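Local coordinates for Beta/gamma crystallin domain-containing protein 1 (Homo sapiens, PDB 3CW3) that may suppress malignant melanoma, possibly through interactions with the cytoskeleton, and is represented here by one of its beta/gamma-crystallin domains, at residues Lys14-Phe19 with Ser26-Ser31; Leu45-Gln48 with Gly53-Ile56. One frame throughout, in Å; residues are numbered along the deposited sequence.

Interaction 1: Lys14-Phe19 with Ser26-Ser31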
ATOM      1  N   LYS A  14     -13.579  -7.247   5.892  1.00 40.92           N
ATOM      2  CA  LYS A  14     -13.655  -5.792   5.853  1.00 39.03           C
ATOM      3  C   LYS A  14     -12.500  -5.199   5.068  1.00 36.36           C
ATOM      4  O   LYS A  14     -11.415  -5.779   4.991  1.00 35.76           O
ATOM      5  CB  LYS A  14     -13.621  -5.204   7.267  1.00 41.01           C
ATOM      6  CG  LYS A  14     -14.875  -5.408   8.098  1.00 43.79           C
ATOM      7  CD  LYS A  14     -14.757  -4.636   9.411  1.00 43.53           C
ATOM      8  CE  LYS A  14     -15.995  -4.798  10.284  1.00 44.36           C
ATOM      9  NZ  LYS A  14     -15.923  -3.965  11.522  1.00 39.92           N
ATOM     10  N   CYS A  15     -12.737  -4.031   4.489  1.00 32.18           N
ATOM     11  CA  CYS A  15     -11.701  -3.355   3.740  1.00 28.70           C
ATOM     12  C   CYS A  15     -11.967  -1.866   3.671  1.00 24.74           C
ATOM     13  O   CYS A  15     -13.088  -1.398   3.903  1.00 24.61           O
ATOM     14  CB  CYS A  15     -11.594  -3.926   2.324  1.00 29.87           C
ATOM     15  SG  CYS A  15     -13.034  -3.679   1.285  1.00 34.92           S
ATOM     16  N   ILE A  16     -10.908  -1.125   3.383  1.00 20.34           N
ATOM     17  CA  ILE A  16     -10.996   0.311   3.244  1.00 16.43           C
ATOM     18  C   ILE A  16     -11.183   0.507   1.749  1.00 16.68           C
ATOM     19  O   ILE A  16     -10.340   0.081   0.956  1.00 15.34           O
ATOM     20  CB  ILE A  16      -9.693   0.987   3.704  1.00 16.59           C
ATOM     21  CG1 ILE A  16      -9.443   0.665   5.180  1.00 15.27           C
ATOM     22  CG2 ILE A  16      -9.780   2.485   3.482  1.00 17.31           C
ATOM     23  CD1 ILE A  16      -8.055   1.033   5.673  1.00 16.84           C
ATOM     24  N   GLU A  17     -12.303   1.114   1.366  1.00 12.39           N
ATOM     25  CA  GLU A  17     -12.597   1.353  -0.042  1.00 13.01           C
ATOM     26  C   GLU A  17     -12.183   2.769  -0.414  1.00 13.22           C
ATOM     27  O   GLU A  17     -12.753   3.741   0.084  1.00 13.07           O
ATOM     28  CB  GLU A  17     -14.090   1.135  -0.309  1.00 12.23           C
ATOM     29  CG  GLU A  17     -14.508  -0.325  -0.181  1.00 16.68           C
ATOM     30  CD  GLU A  17     -15.986  -0.550  -0.456  1.00 19.18           C
ATOM     31  OE1 GLU A  17     -16.555   0.168  -1.304  1.00 19.75           O
ATOM     32  OE2 GLU A  17     -16.574  -1.460   0.164  1.00 20.53           O
ATOM     33  N   VAL A  18     -11.180   2.880  -1.281  1.00 11.76           N
ATOM     34  CA  VAL A  18     -10.672   4.187  -1.696  1.00 13.19           C
ATOM     35  C   VAL A  18     -11.150   4.594  -3.088  1.00 14.29           C
ATOM     36  O   VAL A  18     -10.863   3.920  -4.078  1.00 13.97           O
ATOM     37  CB  VAL A  18      -9.129   4.202  -1.668  1.00 11.79           C
ATOM     38  CG1 VAL A  18      -8.608   5.607  -1.975  1.00 10.47           C
ATOM     39  CG2 VAL A  18      -8.631   3.726  -0.301  1.00 11.99           C
ATOM     40  N   PHE A  19     -11.874   5.711  -3.151  1.00 14.50           N
ATOM     41  CA  PHE A  19     -12.419   6.232  -4.409  1.00 15.66           C
ATOM     42  C   PHE A  19     -11.755   7.540  -4.833  1.00 16.95           C
ATOM     43  O   PHE A  19     -12.117   8.119  -5.863  1.00 16.19           O
ATOM     44  CB  PHE A  19     -13.917   6.508  -4.260  1.00 18.18           C
ATOM     45  CG  PHE A  19     -14.761   5.279  -4.105  1.00 19.08           C
ATOM     46  CD1 PHE A  19     -15.387   4.710  -5.210  1.00 21.73           C
ATOM     47  CD2 PHE A  19     -14.956   4.706  -2.854  1.00 18.27           C
ATOM     48  CE1 PHE A  19     -16.201   3.590  -5.067  1.00 22.29           C
ATOM     49  CE2 PHE A  19     -15.765   3.584  -2.702  1.00 19.45           C
ATOM     50  CZ  PHE A  19     -16.390   3.026  -3.809  1.00 19.60           C
ATOM     51  N   SER A  26      -1.286   8.150   6.829  1.00 15.94           N
ATOM     52  CA  SER A  26      -0.382   7.732   7.900  1.00 17.20           C
ATOM     53  C   SER A  26      -1.023   7.354   9.234  1.00 17.77           C
ATOM     54  O   SER A  26      -0.413   6.637  10.026  1.00 18.48           O
ATOM     55  CB  SER A  26       0.698   8.797   8.133  1.00 17.70           C
ATOM     56  OG  SER A  26       0.163   9.973   8.711  1.00 19.48           O
ATOM     57  N   SER A  27      -2.242   7.821   9.489  1.00 15.73           N
ATOM     58  CA  SER A  27      -2.908   7.490  10.741  1.00 16.24           C
ATOM     59  C   SER A  27      -3.585   6.125  10.652  1.00 15.52           C
ATOM     60  O   SER A  27      -4.045   5.590  11.659  1.00 15.87           O
ATOM     61  CB  SER A  27      -3.953   8.552  11.089  1.00 16.06           C
ATOM     62  OG  SER A  27      -5.092   8.427  10.257  1.00 21.50           O
ATOM     63  N   TRP A  28      -3.652   5.571   9.444  1.00 15.64           N
ATOM     64  CA  TRP A  28      -4.285   4.270   9.230  1.00 13.91           C
ATOM     65  C   TRP A  28      -3.469   3.135   9.853  1.00 14.46           C
ATOM     66  O   TRP A  28      -2.304   2.939   9.503  1.00 14.20           O
ATOM     67  CB  TRP A  28      -4.430   3.979   7.734  1.00 16.08           C
ATOM     68  CG  TRP A  28      -5.297   4.932   6.955  1.00 17.23           C
ATOM     69  CD1 TRP A  28      -5.793   6.138   7.372  1.00 17.03           C
ATOM     70  CD2 TRP A  28      -5.731   4.767   5.598  1.00 16.74           C
ATOM     71  NE1 TRP A  28      -6.508   6.731   6.355  1.00 18.49           N
ATOM     72  CE2 TRP A  28      -6.485   5.912   5.256  1.00 16.92           C
ATOM     73  CE3 TRP A  28      -5.552   3.762   4.637  1.00 14.45           C
ATOM     74  CZ2 TRP A  28      -7.062   6.081   3.992  1.00 17.97           C
ATOM     75  CZ3 TRP A  28      -6.123   3.930   3.379  1.00 15.99           C
ATOM     76  CH2 TRP A  28      -6.872   5.084   3.069  1.00 16.12           C
ATOM     77  N   SER A  29      -4.089   2.388  10.761  1.00 13.14           N
ATOM     78  CA  SER A  29      -3.436   1.255  11.410  1.00 16.04           C
ATOM     79  C   SER A  29      -3.870   0.005  10.645  1.00 16.80           C
ATOM     80  O   SER A  29      -5.026  -0.412  10.730  1.00 17.32           O
ATOM     81  CB  SER A  29      -3.876   1.157  12.872  1.00 16.64           C
ATOM     82  OG  SER A  29      -3.229   0.085  13.533  1.00 15.70           O
ATOM     83  N   LEU A  30      -2.948  -0.585   9.896  1.00 17.09           N
ATOM     84  CA  LEU A  30      -3.258  -1.762   9.092  1.00 18.79           C
ATOM     85  C   LEU A  30      -2.747  -3.066   9.716  1.00 19.16           C
ATOM     86  O   LEU A  30      -3.028  -3.350  10.878  1.00 20.19           O
ATOM     87  CB  LEU A  30      -2.684  -1.564   7.684  1.00 17.87           C
ATOM     88  CG  LEU A  30      -3.139  -0.259   7.008  1.00 19.12           C
ATOM     89  CD1 LEU A  30      -2.396  -0.061   5.694  1.00 19.77           C
ATOM     90  CD2 LEU A  30      -4.651  -0.291   6.779  1.00 18.84           C
ATOM     91  N   SER A  31      -2.014  -3.860   8.938  1.00 19.56           N
ATOM     92  CA  SER A  31      -1.459  -5.127   9.417  1.00 20.10           C
ATOM     93  C   SER A  31      -0.133  -5.391   8.709  1.00 20.03           C
ATOM     94  O   SER A  31       0.193  -4.721   7.732  1.00 20.64           O
ATOM     95  CB  SER A  31      -2.425  -6.284   9.127  1.00 21.25           C
ATOM     96  OG  SER A  31      -3.665  -6.106   9.796  1.00 27.44           O
TER
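Ile-16 is the bump here, and Trp-28 with Leu-30 makes the hollow it fills. With CG1 beside the backbone N (chi1 -61°) and CG2 anti to it, the isoleucine reaches across with both branches. The longer one puts CD1 into the angle between the two residues opposite: CD1 lies 3.8 Å from Trp-28 CE3 and also 3.8 Å from Leu-30 CD2, the isoleucine and leucine side chains crossing at about a right angle. The shorter branch settles further along the six-membered ring, with Ile-16 CG2 3.9 Å from Trp-28 CZ3 and equally far from CH2. In this first Greek key of the domain, strand 16-18 is an outermost strand, paired with strand 2-6, and the chain running on from it through 26-31 leads to strand 33-40 on the other side of 2-6. Trp-28 therefore reaches back to the strand its own loop has just left, and the CA atoms of Ile-16 and Trp-28 stay 9.8 Å apart. Val-18, buried, meets the far end of the indole edge-on: its CG2 sits near the ring plane, 4.0 Å from Trp-28 CH2. Ile-22 also touches the indole, and Ser-7 lies against both Ile-16 and Leu-30.

Interaction 2: Leu45-Gln48 with Gly53-Ile56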
ATOM      1  N   LEU A  45       0.923   4.245  -4.410  1.00 12.81           N
ATOM      2  CA  LEU A  45       1.002   4.197  -2.960  1.00 13.74           C
ATOM      3  C   LEU A  45       2.301   4.907  -2.601  1.00 15.71           C
ATOM      4  O   LEU A  45       3.355   4.592  -3.157  1.00 16.05           O
ATOM      5  CB  LEU A  45       1.054   2.754  -2.460  1.00 14.63           C
ATOM      6  CG  LEU A  45      -0.056   1.798  -2.898  1.00 16.05           C
ATOM      7  CD1 LEU A  45       0.184   0.447  -2.243  1.00 16.15           C
ATOM      8  CD2 LEU A  45      -1.419   2.346  -2.499  1.00 13.85           C
ATOM      9  N   TYR A  46       2.223   5.882  -1.703  1.00 14.66           N
ATOM     10  CA  TYR A  46       3.411   6.618  -1.285  1.00 15.57           C
ATOM     11  C   TYR A  46       3.780   6.326   0.161  1.00 15.41           C
ATOM     12  O   TYR A  46       2.915   6.115   1.012  1.00 16.58           O
ATOM     13  CB  TYR A  46       3.207   8.124  -1.443  1.00 15.13           C
ATOM     14  CG  TYR A  46       3.285   8.628  -2.866  1.00 16.28           C
ATOM     15  CD1 TYR A  46       2.134   8.827  -3.626  1.00 14.08           C
ATOM     16  CD2 TYR A  46       4.515   8.944  -3.441  1.00 16.83           C
ATOM     17  CE1 TYR A  46       2.208   9.339  -4.929  1.00 16.10           C
ATOM     18  CE2 TYR A  46       4.600   9.451  -4.735  1.00 16.10           C
ATOM     19  CZ  TYR A  46       3.449   9.651  -5.471  1.00 16.85           C
ATOM     20  OH  TYR A  46       3.545  10.188  -6.735  1.00 13.14           O
ATOM     21  N   GLU A  47       5.079   6.331   0.429  1.00 16.38           N
ATOM     22  CA  GLU A  47       5.602   6.079   1.761  1.00 15.59           C
ATOM     23  C   GLU A  47       5.272   7.213   2.733  1.00 14.79           C
ATOM     24  O   GLU A  47       5.062   6.979   3.922  1.00 14.92           O
ATOM     25  CB  GLU A  47       7.117   5.896   1.676  1.00 18.53           C
ATOM     26  CG  GLU A  47       7.842   5.997   3.001  1.00 18.54           C
ATOM     27  CD  GLU A  47       9.349   6.022   2.830  1.00 20.94           C
ATOM     28  OE1 GLU A  47       9.830   6.641   1.854  1.00 20.45           O
ATOM     29  OE2 GLU A  47      10.048   5.436   3.678  1.00 22.21           O
ATOM     30  N   GLN A  48       5.220   8.439   2.225  1.00 14.75           N
ATOM     31  CA  GLN A  48       4.943   9.592   3.074  1.00 18.02           C
ATOM     32  C   GLN A  48       3.728  10.392   2.631  1.00 17.61           C
ATOM     33  O   GLN A  48       3.278  10.274   1.494  1.00 16.86           O
ATOM     34  CB  GLN A  48       6.167  10.510   3.103  1.00 19.77           C
ATOM     35  CG  GLN A  48       7.465   9.765   3.373  1.00 26.52           C
ATOM     36  CD  GLN A  48       8.651  10.690   3.524  1.00 28.75           C
ATOM     37  OE1 GLN A  48       8.886  11.559   2.686  1.00 29.92           O
ATOM     38  NE2 GLN A  48       9.411  10.502   4.596  1.00 33.32           N
ATOM     39  N   GLY A  53       8.277  10.642  -0.919  1.00 17.61           N
ATOM     40  CA  GLY A  53       8.979   9.440  -0.497  1.00 17.29           C
ATOM     41  C   GLY A  53       8.939   8.330  -1.527  1.00 16.35           C
ATOM     42  O   GLY A  53       8.596   8.567  -2.686  1.00 15.31           O
ATOM     43  N   HIS A  54       9.294   7.115  -1.115  1.00 14.30           N
ATOM     44  CA  HIS A  54       9.268   5.993  -2.040  1.00 16.60           C
ATOM     45  C   HIS A  54       7.844   5.789  -2.521  1.00 15.30           C
ATOM     46  O   HIS A  54       6.887   6.199  -1.856  1.00 13.81           O
ATOM     47  CB  HIS A  54       9.795   4.716  -1.376  1.00 17.64           C
ATOM     48  CG  HIS A  54      11.281   4.709  -1.184  1.00 21.83           C
ATOM     49  ND1 HIS A  54      12.035   3.557  -1.249  1.00 21.95           N
ATOM     50  CD2 HIS A  54      12.150   5.712  -0.915  1.00 24.02           C
ATOM     51  CE1 HIS A  54      13.304   3.849  -1.027  1.00 24.59           C
ATOM     52  NE2 HIS A  54      13.400   5.151  -0.821  1.00 23.88           N
ATOM     53  N   SER A  55       7.697   5.158  -3.678  1.00 15.87           N
ATOM     54  CA  SER A  55       6.373   4.948  -4.236  1.00 15.52           C
ATOM     55  C   SER A  55       6.185   3.584  -4.876  1.00 16.00           C
ATOM     56  O   SER A  55       7.144   2.936  -5.299  1.00 16.99           O
ATOM     57  CB  SER A  55       6.091   6.018  -5.281  1.00 15.51           C
ATOM     58  OG  SER A  55       7.056   5.941  -6.319  1.00 15.75           O
ATOM     59  N   ILE A  56       4.932   3.157  -4.946  1.00 14.23           N
ATOM     60  CA  ILE A  56       4.593   1.890  -5.571  1.00 14.23           C
ATOM     61  C   ILE A  56       3.471   2.161  -6.557  1.00 14.39           C
ATOM     62  O   ILE A  56       2.338   2.436  -6.160  1.00 15.39           O
ATOM     63  CB  ILE A  56       4.086   0.847  -4.557  1.00 13.84           C
ATOM     64  CG1 ILE A  56       5.170   0.540  -3.522  1.00 13.92           C
ATOM     65  CG2 ILE A  56       3.683  -0.426  -5.293  1.00 13.24           C
ATOM     66  CD1 ILE A  56       4.724  -0.459  -2.470  1.00 12.89           C
TER
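Glu-47 swings CG anti to its backbone N (chi1 164°) and runs extended beyond it, which brings the carboxylate alongside His-54. There OE1 accepts the backbone N-H of His-54 in a nearly straight bond, His-54 N to Glu-47 OE1 3.1 Å and 170° at the hydrogen. The N-H arrives on the anti side of the carboxylate, somewhat out of its plane. The two side chains lie side by side and point the same way, the carboxylate and imidazole planes 66° apart, and OE1 lies 3.7 Å from His-54 CD2. A second bond returns at the same place, Glu-47 N to His-54 O at 2.9 Å, so the N-H and C=O of His-54 are both held by Glu-47, one by its carboxylate and one by its backbone N, just where the chain turns its corners.

Away from these corners the two strands pair in antiparallel fashion. Leu-45 and Ile-56 are a hydrogen-bonded pair, with Leu-45 N to Ile-56 O 2.9 Å and Ile-56 N to Leu-45 O 2.8 Å. Their side chains share a face, which continues onto Leu-65. On the other face Tyr-46 stands opposite Ser-55, its CE2 3.8 Å from Ser-55 CB, and the ring edge looks toward Gly-53 O. Trp-69 touches Glu-47, His-54 and Ile-56. Gly-53 has positive phi, where a beta carbon would run into Glu-47 OE1 and Gln-48 CG, and packs its CA 3.8 Å from Glu-47 OE1. Tyr-46, Gly-53 and Ser-55 fit the aromatic-x6-Gly-x-Ser signature of the folded beta hairpin in a beta/gamma-crystallin Greek key.

How the interactions relate
Interaction 1 belongs to the first Greek key and interaction 2 to the second, and they involve different sheets: interaction 1 sets the 26-31 loop against the edge strand of the four-stranded one, while interaction 2 pairs two strands of the three-stranded one. Their centres are 15 Å apart and their nearest atoms about 6 Å, with no touch. The 26-31 loop and 14-19 meet through apolar side chains alone, without a hydrogen bond across, in a partly buried spot. The hairpin of interaction 2 is a surface contact, knit by backbone bonds and one carboxylate, with Leu-45 its buried member. Strand 33-40 follows interaction 1 and leads on toward strand 42-46 of interaction 2.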